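Local coordinates for dihydrofolate reductase (Moritella profunda, PDB 3IA4), which catalyses the NADPH-dependent reduction of 7,8-dihydrofolate to tetrahydrofolate, a step probably needed for purine, glycine and DNA precursor synthesis, at residues 60-65 / 72-77; 40-45 / 91-96; 3-8 / 100-105. One frame throughout, in Å; residues are numbered along the deposited sequence.

Contact 1 of 3, residues 60-65 / 72-77. With NDP (NADPH dihydro-nicotinamide-adenine-dinucleotide phosphate), chain E.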
loop_
_atom_site.group_PDB
_atom_site.type_symbol
_atom_site.label_atom_id
_atom_site.label_comp_id
_atom_site.label_asym_id
_atom_site.label_seq_id
_atom_site.Cartn_x
_atom_site.Cartn_y
_atom_site.Cartn_z
ATOM N N ASN A 60 -11.189 -7.292 1.090
ATOM C CA ASN A 60 -9.902 -7.331 1.812
ATOM C C ASN A 60 -9.300 -8.732 1.631
ATOM O O ASN A 60 -9.851 -9.693 2.124
ATOM C CB ASN A 60 -10.071 -7.069 3.333
ATOM C CG ASN A 60 -10.376 -5.607 3.679
ATOM O OD1 ASN A 60 -9.791 -5.067 4.603
ATOM N ND2 ASN A 60 -11.341 -4.990 3.001
ATOM N N ILE A 61 -8.118 -8.849 0.991
ATOM C CA ILE A 61 -7.473 -10.156 0.782
ATOM C C ILE A 61 -6.202 -10.128 1.614
ATOM O O ILE A 61 -5.443 -9.185 1.474
ATOM C CB ILE A 61 -7.157 -10.353 -0.727
ATOM C CG1 ILE A 61 -8.455 -10.328 -1.539
ATOM C CG2 ILE A 61 -6.294 -11.632 -0.983
ATOM C CD1 ILE A 61 -8.239 -10.181 -3.044
ATOM N N VAL A 62 -6.003 -11.132 2.481
ATOM C CA VAL A 62 -4.855 -11.093 3.389
ATOM C C VAL A 62 -3.987 -12.318 3.128
ATOM O O VAL A 62 -4.483 -13.446 3.107
ATOM C CB VAL A 62 -5.292 -11.049 4.841
ATOM C CG1 VAL A 62 -4.059 -11.111 5.797
ATOM C CG2 VAL A 62 -6.075 -9.792 5.068
ATOM N N LEU A 63 -2.665 -12.113 2.942
ATOM C CA LEU A 63 -1.767 -13.241 2.723
ATOM C C LEU A 63 -1.254 -13.860 4.017
ATOM O O LEU A 63 -0.635 -13.177 4.859
ATOM C CB LEU A 63 -0.563 -12.740 1.882
ATOM C CG LEU A 63 -1.028 -12.598 0.425
ATOM C CD1 LEU A 63 -0.393 -11.421 -0.277
ATOM C CD2 LEU A 63 -0.713 -13.906 -0.307
ATOM N N SER A 64 -1.486 -15.154 4.209
ATOM C CA SER A 64 -0.788 -15.836 5.285
ATOM C C SER A 64 -0.613 -17.320 4.961
ATOM O O SER A 64 -1.484 -17.896 4.315
ATOM C CB SER A 64 -1.583 -15.724 6.588
ATOM O OG SER A 64 -1.051 -16.588 7.601
ATOM N N ARG A 65 0.480 -17.940 5.425
ATOM C CA ARG A 65 0.639 -19.391 5.287
ATOM C C ARG A 65 0.171 -20.116 6.537
ATOM O O ARG A 65 0.301 -21.322 6.620
ATOM C CB ARG A 65 2.084 -19.790 4.938
ATOM C CG ARG A 65 2.524 -19.196 3.614
ATOM C CD ARG A 65 3.933 -19.621 3.218
ATOM N NE ARG A 65 4.540 -18.499 2.545
ATOM C CZ ARG A 65 5.697 -18.534 1.908
ATOM N NH1 ARG A 65 6.359 -19.666 1.857
ATOM N NH2 ARG A 65 6.154 -17.439 1.274
ATOM N N GLU A 72 -12.384 -12.501 10.889
ATOM C CA GLU A 72 -13.693 -12.218 10.301
ATOM C C GLU A 72 -13.593 -11.132 9.223
ATOM O O GLU A 72 -12.903 -10.116 9.409
ATOM C CB GLU A 72 -14.665 -11.729 11.373
ATOM N N GLY A 73 -14.307 -11.319 8.120
ATOM C CA GLY A 73 -14.482 -10.240 7.162
ATOM C C GLY A 73 -13.353 -10.010 6.153
ATOM O O GLY A 73 -13.332 -8.973 5.438
ATOM N N VAL A 74 -12.397 -10.915 6.139
ATOM C CA VAL A 74 -11.341 -10.895 5.119
ATOM C C VAL A 74 -11.192 -12.287 4.490
ATOM O O VAL A 74 -11.525 -13.315 5.093
ATOM C CB VAL A 74 -9.997 -10.463 5.690
ATOM C CG1 VAL A 74 -10.125 -9.160 6.488
ATOM C CG2 VAL A 74 -9.380 -11.595 6.530
ATOM N N THR A 75 -10.663 -12.299 3.275
ATOM C CA THR A 75 -10.372 -13.534 2.598
ATOM C C THR A 75 -8.888 -13.814 2.743
ATOM O O THR A 75 -8.072 -13.019 2.266
ATOM C CB THR A 75 -10.721 -13.371 1.111
ATOM O OG1 THR A 75 -12.141 -13.112 1.035
ATOM C CG2 THR A 75 -10.300 -14.622 0.302
ATOM N N VAL A 76 -8.541 -14.929 3.403
ATOM C CA VAL A 76 -7.123 -15.285 3.590
ATOM C C VAL A 76 -6.707 -16.225 2.502
ATOM O O VAL A 76 -7.394 -17.231 2.227
ATOM C CB VAL A 76 -6.878 -15.942 4.970
ATOM C CG1 VAL A 76 -5.449 -16.483 5.088
ATOM C CG2 VAL A 76 -7.171 -14.867 6.066
ATOM N N VAL A 77 -5.578 -15.923 1.865
ATOM C CA VAL A 77 -5.045 -16.793 0.788
ATOM C C VAL A 77 -3.608 -17.138 1.102
ATOM O O VAL A 77 -2.900 -16.354 1.774
ATOM C CB VAL A 77 -5.116 -16.125 -0.565
ATOM C CG1 VAL A 77 -6.606 -15.942 -1.032
ATOM C CG2 VAL A 77 -4.417 -14.766 -0.507
HETATM P PA NDP E . 3.584 -7.678 5.656
HETATM O O1A NDP E . 4.120 -7.709 4.249
HETATM O O2A NDP E . 2.425 -6.806 6.030
HETATM O O5B NDP E . 3.223 -9.176 6.206
HETATM C C5B NDP E . 4.173 -10.238 5.979
HETATM C C4B NDP E . 3.452 -11.521 6.375
HETATM O O4B NDP E . 2.610 -11.870 5.268
HETATM C C3B NDP E . 4.432 -12.720 6.415
HETATM O O3B NDP E . 5.084 -12.776 7.680
HETATM C C2B NDP E . 3.548 -13.915 6.102
HETATM O O2B NDP E . 2.600 -14.152 7.149
HETATM C C1B NDP E . 2.712 -13.299 4.999
HETATM N N9A NDP E . 3.253 -13.526 3.642
HETATM C C8A NDP E . 4.176 -12.767 3.030
HETATM N N7A NDP E . 4.381 -13.184 1.763
HETATM C C5A NDP E . 3.541 -14.237 1.556
HETATM C C6A NDP E . 3.194 -15.134 0.445
HETATM N N6A NDP E . 3.821 -15.074 -0.775
HETATM N N1A NDP E . 2.220 -16.067 0.719
HETATM C C2A NDP E . 1.555 -16.182 1.864
HETATM N N3A NDP E . 1.828 -15.396 2.902
HETATM C C4A NDP E . 2.794 -14.425 2.786
HETATM O O3 NDP E . 4.777 -7.394 6.711
HETATM P PN NDP E . 6.017 -6.377 6.835
HETATM O O1N NDP E . 6.916 -6.578 5.671
HETATM O O2N NDP E . 6.566 -6.510 8.210
HETATM O O5D NDP E . 5.353 -4.957 6.604
HETATM C C5D NDP E . 4.596 -4.382 7.660
HETATM C C4D NDP E . 5.105 -2.973 7.943
HETATM O O4D NDP E . 4.757 -2.081 6.819
HETATM C C3D NDP E . 4.490 -2.320 9.189
HETATM O O3D NDP E . 5.492 -1.505 9.825
HETATM C C2D NDP E . 3.411 -1.392 8.630
HETATM O O2D NDP E . 3.088 -0.270 9.490
HETATM C C1D NDP E . 4.087 -0.929 7.369
HETATM N N1N NDP E . 3.198 -0.471 6.307
HETATM C C2N NDP E . 3.409 0.747 5.804
HETATM C C3N NDP E . 2.674 1.176 4.728
HETATM C C7N NDP E . 2.930 2.554 4.204
HETATM O O7N NDP E . 2.387 2.878 3.168
HETATM N N7N NDP E . 3.817 3.376 4.771
HETATM C C4N NDP E . 1.576 0.370 4.051
HETATM C C5N NDP E . 1.522 -0.945 4.666
HETATM C C6N NDP E . 2.271 -1.292 5.765
HETATM P P2B NDP E . 2.502 -15.608 7.862
HETATM O O1X NDP E . 1.231 -15.513 8.586
HETATM O O2X NDP E . 2.618 -16.571 6.730
HETATM O O3X NDP E . 3.750 -15.716 8.695
HETATM O O HOH W 1 -13.485 -8.037 2.649
#
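Leu63, which packs against Val77, also lays CB and CD2 on one face of the NADPH adenine, with CD2 3.8 Å from NDP N1A. Arg65 takes the opposite face: its CG lies 3.6 Å from NDP C2A, and NE and NH2 follow across the six-membered ring, the guanidinium plane steeply inclined to the base and not stacked flat on it. The edge bearing N6A and N7A is left to Gln104 of the helix 99-105.

Behind the ring, strands 60-63 and 75-77 run parallel. The bonds run alternately to and from strand 60-63: Asn60 O accepts from Thr75 N, Val62 uses both its N and its O, and Ser64 N closes the series on Val77 O at 3.1 Å. At the Asn60 end, a water joins Asn60 N to Gly73 O. On the side facing helix 80-87, Val77 turns CG2 between its own backbone N and carbonyl carbon (CG1 at chi1 -68°), which wedges that methyl between Ile61 CG2, 3.7 Å away, and Leu63 CD2, 3.8 Å away. On the other side, Val62 CG2 meets the Val74 isopropyl group, with Phe48 covering both.

Past the strand, the Ser64 hydroxyl swings anti to its N (chi1 169°) and donates to NDP O1X over 2.7 Å, while Arg65 N points almost straight at NDP O2X, 2.9 Å away with 174° at the hydrogen. Two oxygens of the ribose phosphate are thus gripped by consecutive residues, the 2'-phosphate site by which dihydrofolate reductases recognise NADPH at the C-terminal ends of the sheet's parallel strands.

Contact 2 of 3, residues 40-45 / 91-96. With NDP (NADPH dihydro-nicotinamide-adenine-dinucleotide phosphate), chain E.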
loop_
_atom_site.group_PDB
_atom_site.type_symbol
_atom_site.label_atom_id
_atom_site.label_comp_id
_atom_site.label_asym_id
_atom_site.label_seq_id
_atom_site.Cartn_x
_atom_site.Cartn_y
_atom_site.Cartn_z
ATOM N N PRO A 40 -10.333 -4.275 -4.913
ATOM C CA PRO A 40 -9.813 -5.274 -3.986
ATOM C C PRO A 40 -8.488 -4.772 -3.465
ATOM O O PRO A 40 -7.749 -4.138 -4.250
ATOM C CB PRO A 40 -9.528 -6.499 -4.876
ATOM C CG PRO A 40 -10.270 -6.224 -6.159
ATOM C CD PRO A 40 -10.302 -4.749 -6.308
ATOM N N ILE A 41 -8.216 -5.011 -2.200
ATOM C CA ILE A 41 -6.926 -4.642 -1.595
ATOM C C ILE A 41 -6.256 -5.919 -1.084
ATOM O O ILE A 41 -6.893 -6.750 -0.438
ATOM C CB ILE A 41 -7.118 -3.586 -0.469
ATOM C CG1 ILE A 41 -8.035 -4.063 0.673
ATOM C CG2 ILE A 41 -7.545 -2.246 -1.094
ATOM C CD1 ILE A 41 -8.096 -3.009 1.822
ATOM N N VAL A 42 -4.973 -6.086 -1.417
ATOM C CA VAL A 42 -4.230 -7.260 -1.053
ATOM C C VAL A 42 -3.115 -6.824 -0.089
ATOM O O VAL A 42 -2.436 -5.834 -0.352
ATOM C CB VAL A 42 -3.565 -7.853 -2.312
ATOM C CG1 VAL A 42 -2.740 -9.005 -1.907
ATOM C CG2 VAL A 42 -4.675 -8.305 -3.302
ATOM N N MET A 43 -2.976 -7.526 1.020
ATOM C CA MET A 43 -1.999 -7.125 2.072
ATOM C C MET A 43 -1.395 -8.349 2.741
ATOM O O MET A 43 -2.007 -9.453 2.788
ATOM C CB MET A 43 -2.701 -6.262 3.100
ATOM C CG MET A 43 -3.600 -7.003 4.036
ATOM S SD MET A 43 -4.857 -5.936 4.849
ATOM C CE MET A 43 -6.055 -5.735 3.483
ATOM N N GLY A 44 -0.211 -8.148 3.322
ATOM C CA GLY A 44 0.389 -9.212 4.155
ATOM C C GLY A 44 -0.281 -9.240 5.503
ATOM O O GLY A 44 -0.949 -8.285 5.937
ATOM N N ARG A 45 -0.070 -10.339 6.205
ATOM C CA ARG A 45 -0.646 -10.485 7.522
ATOM C C ARG A 45 -0.262 -9.403 8.545
ATOM O O ARG A 45 -1.128 -8.958 9.294
ATOM C CB ARG A 45 -0.284 -11.873 8.040
ATOM C CG ARG A 45 -0.889 -12.096 9.402
ATOM C CD ARG A 45 -0.129 -13.236 10.021
ATOM N NE ARG A 45 -0.555 -13.551 11.381
ATOM C CZ ARG A 45 -0.468 -14.783 11.898
ATOM N NH1 ARG A 45 -0.014 -15.802 11.136
ATOM N NH2 ARG A 45 -0.874 -15.001 13.157
ATOM N N GLU A 91 -10.965 -4.187 -12.726
ATOM C CA GLU A 91 -10.170 -3.241 -13.499
ATOM C C GLU A 91 -8.754 -3.167 -12.912
ATOM O O GLU A 91 -7.796 -3.162 -13.659
ATOM C CB GLU A 91 -10.857 -1.877 -13.514
ATOM C CG GLU A 91 -9.984 -0.668 -13.794
ATOM C CD GLU A 91 -9.522 -0.522 -15.225
ATOM O OE1 GLU A 91 -10.228 -0.965 -16.196
ATOM O OE2 GLU A 91 -8.413 0.064 -15.373
ATOM N N GLU A 92 -8.670 -3.165 -11.572
ATOM C CA GLU A 92 -7.388 -2.850 -10.898
ATOM C C GLU A 92 -7.392 -3.464 -9.515
ATOM O O GLU A 92 -8.354 -3.305 -8.775
ATOM C CB GLU A 92 -7.294 -1.340 -10.785
ATOM C CG GLU A 92 -5.991 -0.805 -10.268
ATOM C CD GLU A 92 -5.970 0.695 -10.278
ATOM O OE1 GLU A 92 -7.065 1.315 -10.242
ATOM O OE2 GLU A 92 -4.882 1.298 -10.318
ATOM N N LEU A 93 -6.286 -4.132 -9.182
ATOM C CA LEU A 93 -6.040 -4.752 -7.887
ATOM C C LEU A 93 -5.073 -3.791 -7.160
ATOM O O LEU A 93 -4.151 -3.281 -7.810
ATOM C CB LEU A 93 -5.377 -6.089 -8.202
ATOM C CG LEU A 93 -4.712 -7.040 -7.263
ATOM C CD1 LEU A 93 -3.551 -6.309 -6.580
ATOM C CD2 LEU A 93 -5.780 -7.449 -6.327
ATOM N N MET A 94 -5.265 -3.514 -5.857
ATOM C CA MET A 94 -4.335 -2.605 -5.125
ATOM C C MET A 94 -3.568 -3.377 -4.062
ATOM O O MET A 94 -4.175 -3.875 -3.124
ATOM C CB MET A 94 -5.082 -1.453 -4.418
ATOM C CG MET A 94 -5.999 -0.610 -5.280
ATOM S SD MET A 94 -5.093 0.477 -6.428
ATOM C CE MET A 94 -4.441 1.656 -5.264
ATOM N N ILE A 95 -2.233 -3.473 -4.205
ATOM C CA ILE A 95 -1.377 -4.055 -3.157
ATOM C C ILE A 95 -1.062 -2.966 -2.143
ATOM O O ILE A 95 -0.530 -1.901 -2.536
ATOM C CB ILE A 95 -0.093 -4.584 -3.792
ATOM C CG1 ILE A 95 -0.381 -5.753 -4.810
ATOM C CG2 ILE A 95 0.908 -4.972 -2.698
ATOM C CD1 ILE A 95 -0.688 -7.080 -4.180
ATOM N N ILE A 96 -1.419 -3.177 -0.884
ATOM C CA ILE A 96 -1.384 -2.063 0.082
ATOM C C ILE A 96 -0.308 -2.267 1.124
ATOM O O ILE A 96 -0.240 -1.540 2.121
ATOM C CB ILE A 96 -2.723 -1.793 0.799
ATOM C CG1 ILE A 96 -3.171 -2.972 1.710
ATOM C CG2 ILE A 96 -3.800 -1.525 -0.269
ATOM C CD1 ILE A 96 -4.097 -2.522 2.795
HETATM P PA NDP E . 3.584 -7.678 5.656
HETATM O O1A NDP E . 4.120 -7.709 4.249
HETATM O O2A NDP E . 2.425 -6.806 6.030
HETATM O O5B NDP E . 3.223 -9.176 6.206
HETATM C C5B NDP E . 4.173 -10.238 5.979
HETATM C C4B NDP E . 3.452 -11.521 6.375
HETATM O O4B NDP E . 2.610 -11.870 5.268
HETATM C C3B NDP E . 4.432 -12.720 6.415
HETATM O O3B NDP E . 5.084 -12.776 7.680
HETATM C C2B NDP E . 3.548 -13.915 6.102
HETATM O O2B NDP E . 2.600 -14.152 7.149
HETATM C C1B NDP E . 2.712 -13.299 4.999
HETATM N N9A NDP E . 3.253 -13.526 3.642
HETATM C C8A NDP E . 4.176 -12.767 3.030
HETATM N N7A NDP E . 4.381 -13.184 1.763
HETATM C C5A NDP E . 3.541 -14.237 1.556
HETATM C C6A NDP E . 3.194 -15.134 0.445
HETATM N N6A NDP E . 3.821 -15.074 -0.775
HETATM N N1A NDP E . 2.220 -16.067 0.719
HETATM C C2A NDP E . 1.555 -16.182 1.864
HETATM N N3A NDP E . 1.828 -15.396 2.902
HETATM C C4A NDP E . 2.794 -14.425 2.786
HETATM O O3 NDP E . 4.777 -7.394 6.711
HETATM P PN NDP E . 6.017 -6.377 6.835
HETATM O O1N NDP E . 6.916 -6.578 5.671
HETATM O O2N NDP E . 6.566 -6.510 8.210
HETATM O O5D NDP E . 5.353 -4.957 6.604
HETATM C C5D NDP E . 4.596 -4.382 7.660
HETATM C C4D NDP E . 5.105 -2.973 7.943
HETATM O O4D NDP E . 4.757 -2.081 6.819
HETATM C C3D NDP E . 4.490 -2.320 9.189
HETATM O O3D NDP E . 5.492 -1.505 9.825
HETATM C C2D NDP E . 3.411 -1.392 8.630
HETATM O O2D NDP E . 3.088 -0.270 9.490
HETATM C C1D NDP E . 4.087 -0.929 7.369
HETATM N N1N NDP E . 3.198 -0.471 6.307
HETATM C C2N NDP E . 3.409 0.747 5.804
HETATM C C3N NDP E . 2.674 1.176 4.728
HETATM C C7N NDP E . 2.930 2.554 4.204
HETATM O O7N NDP E . 2.387 2.878 3.168
HETATM N N7N NDP E . 3.817 3.376 4.771
HETATM C C4N NDP E . 1.576 0.370 4.051
HETATM C C5N NDP E . 1.522 -0.945 4.666
HETATM C C6N NDP E . 2.271 -1.292 5.765
HETATM P P2B NDP E . 2.502 -15.608 7.862
HETATM O O1X NDP E . 1.231 -15.513 8.586
HETATM O O2X NDP E . 2.618 -16.571 6.730
HETATM O O3X NDP E . 3.750 -15.716 8.695
#
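Pro40 starts the pairing of strands 41-44 and 92-96, two parallel neighbours in the central sheet of the dihydrofolate reductase fold. Its ring rests CD on Glu92 O at 3.5 Å, and its carbonyl accepts from Met94 N.

Ile41 sends its side chain to the same side of the sheet as Met94 and Ile96. Its CG2 meets Ile96 CG2 at 3.9 Å, the two branches passing at a slant.

Val42 is clamped by its backbone, N donating to Met94 O and O accepting from Ile96 N at 2.9 Å. Its isopropyl group points to the other side, where helix 99-105 packs on Ile95. CG2, beside the backbone N (CG1 anti to it, chi1 176°), crosses Leu93 at about a right angle and presses on Leu93 CD2 at 3.3 Å, tighter than normal van der Waals contact. Ile95, bent back at chi2, brings CD1 to within 3.5 Å of Val42 CB, so two branched side chains of the neighbouring strand press on one valine.

Met43 lies alongside Ile96 and points the same way, its CB 3.6 Å from Ile96 CG1. Ile96 O approaches the nicotinamide, 3.2 Å from NDP C5N, and makes a weak hydrogen bond to methotrexate.

Gly44 sits at the N-cap of helix 45-51 against the cofactor; a CB there would collide with NDP O5B. Arg45 begins the helix, its N donating to the ribose oxygen O4B. The arginine chain is extended, and its guanidinium, also paired with Glu49, meets the phosphate edge-on, in plane: NH1 donates to NDP O1X across 2.9 Å, with 164° at the hydrogen.

Contact 3 of 3, residues 3-8 / 100-105. With NDP (NADPH dihydro-nicotinamide-adenine-dinucleotide phosphate), chain E.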
loop_
_atom_site.group_PDB
_atom_site.type_symbol
_atom_site.label_atom_id
_atom_site.label_comp_id
_atom_site.label_asym_id
_atom_site.label_seq_id
_atom_site.Cartn_x
_atom_site.Cartn_y
_atom_site.Cartn_z
ATOM N N VAL A 3 -2.236 -4.217 -12.154
ATOM C CA VAL A 3 -1.678 -4.503 -10.837
ATOM C C VAL A 3 -1.003 -3.289 -10.290
ATOM O O VAL A 3 -0.057 -2.780 -10.875
ATOM C CB VAL A 3 -0.662 -5.671 -10.899
ATOM C CG1 VAL A 3 0.018 -5.858 -9.540
ATOM C CG2 VAL A 3 -1.408 -6.915 -11.342
ATOM N N SER A 4 -1.580 -2.729 -9.240
ATOM C CA SER A 4 -1.058 -1.473 -8.669
ATOM C C SER A 4 -0.589 -1.671 -7.249
ATOM O O SER A 4 -1.146 -2.504 -6.569
ATOM C CB SER A 4 -2.173 -0.406 -8.682
ATOM O OG SER A 4 -2.551 -0.118 -10.019
ATOM N N MET A 5 0.414 -0.893 -6.781
ATOM C CA MET A 5 0.774 -0.939 -5.385
ATOM C C MET A 5 0.652 0.491 -4.878
ATOM O O MET A 5 0.917 1.446 -5.633
ATOM C CB MET A 5 2.250 -1.418 -5.202
ATOM C CG MET A 5 2.477 -2.691 -6.012
ATOM S SD MET A 5 3.843 -3.750 -5.411
ATOM C CE MET A 5 5.184 -2.589 -5.246
ATOM N N ILE A 6 0.246 0.636 -3.647
ATOM C CA ILE A 6 0.014 1.981 -3.053
ATOM C C ILE A 6 0.764 1.984 -1.739
ATOM O O ILE A 6 0.648 1.043 -0.954
ATOM C CB ILE A 6 -1.489 2.332 -2.858
ATOM C CG1 ILE A 6 -1.567 3.710 -2.184
ATOM C CG2 ILE A 6 -2.191 1.252 -2.005
ATOM C CD1 ILE A 6 -3.017 4.384 -2.251
ATOM N N ALA A 7 1.551 3.042 -1.502
ATOM C CA ALA A 7 2.333 3.147 -0.262
ATOM C C ALA A 7 2.634 4.585 0.055
ATOM O O ALA A 7 2.673 5.413 -0.871
ATOM C CB ALA A 7 3.715 2.423 -0.485
ATOM N N ALA A 8 2.899 4.872 1.334
ATOM C CA ALA A 8 3.345 6.218 1.723
ATOM C C ALA A 8 4.807 6.086 2.235
ATOM O O ALA A 8 5.083 5.304 3.146
ATOM C CB ALA A 8 2.469 6.759 2.849
ATOM N N THR A 100 7.184 -6.969 2.622
ATOM C CA THR A 100 7.451 -8.233 1.953
ATOM C C THR A 100 6.567 -8.385 0.719
ATOM O O THR A 100 7.004 -8.917 -0.322
ATOM C CB THR A 100 7.275 -9.500 2.825
ATOM O OG1 THR A 100 7.714 -9.275 4.157
ATOM C CG2 THR A 100 8.130 -10.542 2.253
ATOM N N ILE A 101 5.340 -7.869 0.775
ATOM C CA ILE A 101 4.447 -7.994 -0.356
ATOM C C ILE A 101 4.843 -7.082 -1.484
ATOM O O ILE A 101 4.837 -7.432 -2.682
ATOM C CB ILE A 101 3.006 -7.671 0.058
ATOM C CG1 ILE A 101 2.611 -8.590 1.250
ATOM C CG2 ILE A 101 2.140 -7.892 -1.139
ATOM C CD1 ILE A 101 2.825 -10.072 1.059
ATOM N N TYR A 102 5.205 -5.877 -1.116
ATOM C CA TYR A 102 5.753 -4.933 -2.129
ATOM C C TYR A 102 6.989 -5.528 -2.858
ATOM O O TYR A 102 7.140 -5.385 -4.069
ATOM C CB TYR A 102 6.205 -3.594 -1.499
ATOM C CG TYR A 102 5.102 -2.732 -0.913
ATOM C CD1 TYR A 102 3.906 -2.530 -1.560
ATOM C CD2 TYR A 102 5.331 -2.106 0.305
ATOM C CE1 TYR A 102 2.937 -1.709 -1.037
ATOM C CE2 TYR A 102 4.369 -1.253 0.877
ATOM C CZ TYR A 102 3.199 -1.051 0.189
ATOM O OH TYR A 102 2.299 -0.241 0.819
ATOM N N ASN A 103 7.878 -6.153 -2.101
ATOM C CA ASN A 103 9.098 -6.801 -2.654
ATOM C C ASN A 103 8.675 -7.873 -3.643
ATOM O O ASN A 103 9.226 -7.991 -4.732
ATOM C CB ASN A 103 9.910 -7.495 -1.536
ATOM C CG ASN A 103 10.730 -6.517 -0.687
ATOM O OD1 ASN A 103 10.845 -5.326 -1.005
ATOM N ND2 ASN A 103 11.295 -7.019 0.402
ATOM N N GLN A 104 7.709 -8.701 -3.247
ATOM C CA GLN A 104 7.357 -9.803 -4.146
ATOM C C GLN A 104 6.579 -9.389 -5.394
ATOM O O GLN A 104 6.647 -10.111 -6.378
ATOM C CB GLN A 104 6.545 -10.830 -3.415
ATOM C CG GLN A 104 7.311 -11.474 -2.263
ATOM C CD GLN A 104 6.383 -12.299 -1.399
ATOM O OE1 GLN A 104 6.040 -13.420 -1.737
ATOM N NE2 GLN A 104 6.029 -11.773 -0.261
ATOM N N CYS A 105 5.873 -8.240 -5.354
ATOM C CA CYS A 105 4.964 -7.832 -6.428
ATOM C C CYS A 105 5.501 -6.705 -7.289
ATOM O O CYS A 105 4.945 -6.409 -8.303
ATOM C CB CYS A 105 3.570 -7.399 -5.881
ATOM S SG CYS A 105 2.757 -8.778 -5.045
HETATM P PA NDP E . 3.584 -7.678 5.656
HETATM O O1A NDP E . 4.120 -7.709 4.249
HETATM O O2A NDP E . 2.425 -6.806 6.030
HETATM O O5B NDP E . 3.223 -9.176 6.206
HETATM C C5B NDP E . 4.173 -10.238 5.979
HETATM C C4B NDP E . 3.452 -11.521 6.375
HETATM O O4B NDP E . 2.610 -11.870 5.268
HETATM C C3B NDP E . 4.432 -12.720 6.415
HETATM O O3B NDP E . 5.084 -12.776 7.680
HETATM C C2B NDP E . 3.548 -13.915 6.102
HETATM O O2B NDP E . 2.600 -14.152 7.149
HETATM C C1B NDP E . 2.712 -13.299 4.999
HETATM N N9A NDP E . 3.253 -13.526 3.642
HETATM C C8A NDP E . 4.176 -12.767 3.030
HETATM N N7A NDP E . 4.381 -13.184 1.763
HETATM C C5A NDP E . 3.541 -14.237 1.556
HETATM C C6A NDP E . 3.194 -15.134 0.445
HETATM N N6A NDP E . 3.821 -15.074 -0.775
HETATM N N1A NDP E . 2.220 -16.067 0.719
HETATM C C2A NDP E . 1.555 -16.182 1.864
HETATM N N3A NDP E . 1.828 -15.396 2.902
HETATM C C4A NDP E . 2.794 -14.425 2.786
HETATM O O3 NDP E . 4.777 -7.394 6.711
HETATM P PN NDP E . 6.017 -6.377 6.835
HETATM O O1N NDP E . 6.916 -6.578 5.671
HETATM O O2N NDP E . 6.566 -6.510 8.210
HETATM O O5D NDP E . 5.353 -4.957 6.604
HETATM C C5D NDP E . 4.596 -4.382 7.660
HETATM C C4D NDP E . 5.105 -2.973 7.943
HETATM O O4D NDP E . 4.757 -2.081 6.819
HETATM C C3D NDP E . 4.490 -2.320 9.189
HETATM O O3D NDP E . 5.492 -1.505 9.825
HETATM C C2D NDP E . 3.411 -1.392 8.630
HETATM O O2D NDP E . 3.088 -0.270 9.490
HETATM C C1D NDP E . 4.087 -0.929 7.369
HETATM N N1N NDP E . 3.198 -0.471 6.307
HETATM C C2N NDP E . 3.409 0.747 5.804
HETATM C C3N NDP E . 2.674 1.176 4.728
HETATM C C7N NDP E . 2.930 2.554 4.204
HETATM O O7N NDP E . 2.387 2.878 3.168
HETATM N N7N NDP E . 3.817 3.376 4.771
HETATM C C4N NDP E . 1.576 0.370 4.051
HETATM C C5N NDP E . 1.522 -0.945 4.666
HETATM C C6N NDP E . 2.271 -1.292 5.765
HETATM P P2B NDP E . 2.502 -15.608 7.862
HETATM O O1X NDP E . 1.231 -15.513 8.586
HETATM O O2X NDP E . 2.618 -16.571 6.730
HETATM O O3X NDP E . 3.750 -15.716 8.695
#
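Met5 lies beside the edge of the Tyr102 ring, its CE 3.9 Å from Tyr102 CD1 and its SD 5.4 Å from the ring centroid: a Met-aromatic contact. It joins strand 2-9 to helix 99-105, which links strands 92-97 and 111-117 in a beta-alpha-beta crossover that passes over the intervening strand 2-9. A turn further along the helix, Cys105 CB rests on the Met5 sulfur.

Tyr102 reaches the strand because CG stands beside the backbone N (chi1 -66°) and carries the ring toward the strand. Tyr102 OH donates to Ile6 O over 2.7 Å, tilted from the carbonyl plane, and Ala7 CB packs 3.6 Å from Tyr102 CZ. Ile6 O also accepts from methotrexate, while the Tyr102 OH lies 3.4 Å from NDP C4N, the hydride-carrying carbon. A phenylalanine here lacks the hydroxyl and would probably leave Ile6 O without this donor and open a small gap beside NDP C4N.

On the strand, Ala8 pairs with the carboxamide through both its N and its O. At the helix start, Thr100 N donates to the pyrophosphate oxygen O1N. Gln104 reads the adenine with its amide: OE1 accepts from NDP N6A at 2.9 Å, and NE2 gives one hydrogen to NDP N7A and the other to Thr100 O, which Gln104 N approaches from the opposite face of that carbonyl.

Overall arrangement
All three contacts reach one mixed sheet and the same NADPH; contacts 1 and 2 are strand pairs, and contact 3 sets a helix on the sheet. Contacts 1 and 2, centres 11 Å apart, are joined by Leu63 N, 2.7 Å from Met43 O, a probable hydrogen bond. Contacts 2 and 3, centres 8 Å apart, meet where Ile95 N probably bonds to Ser4 O, and strand 92-97 leads into the helix of contact 3. Contacts 1 and 3, centres 16 Å apart, touch at Leu63 CD1 and Ile101 CD1, 3.7 Å. Together they span the cofactor from the adenosine phosphate at contacts 1 and 2 to the nicotinamide at contacts 2 and 3, beside methotrexate; contact 3 also reaches pyrophosphate and adenine.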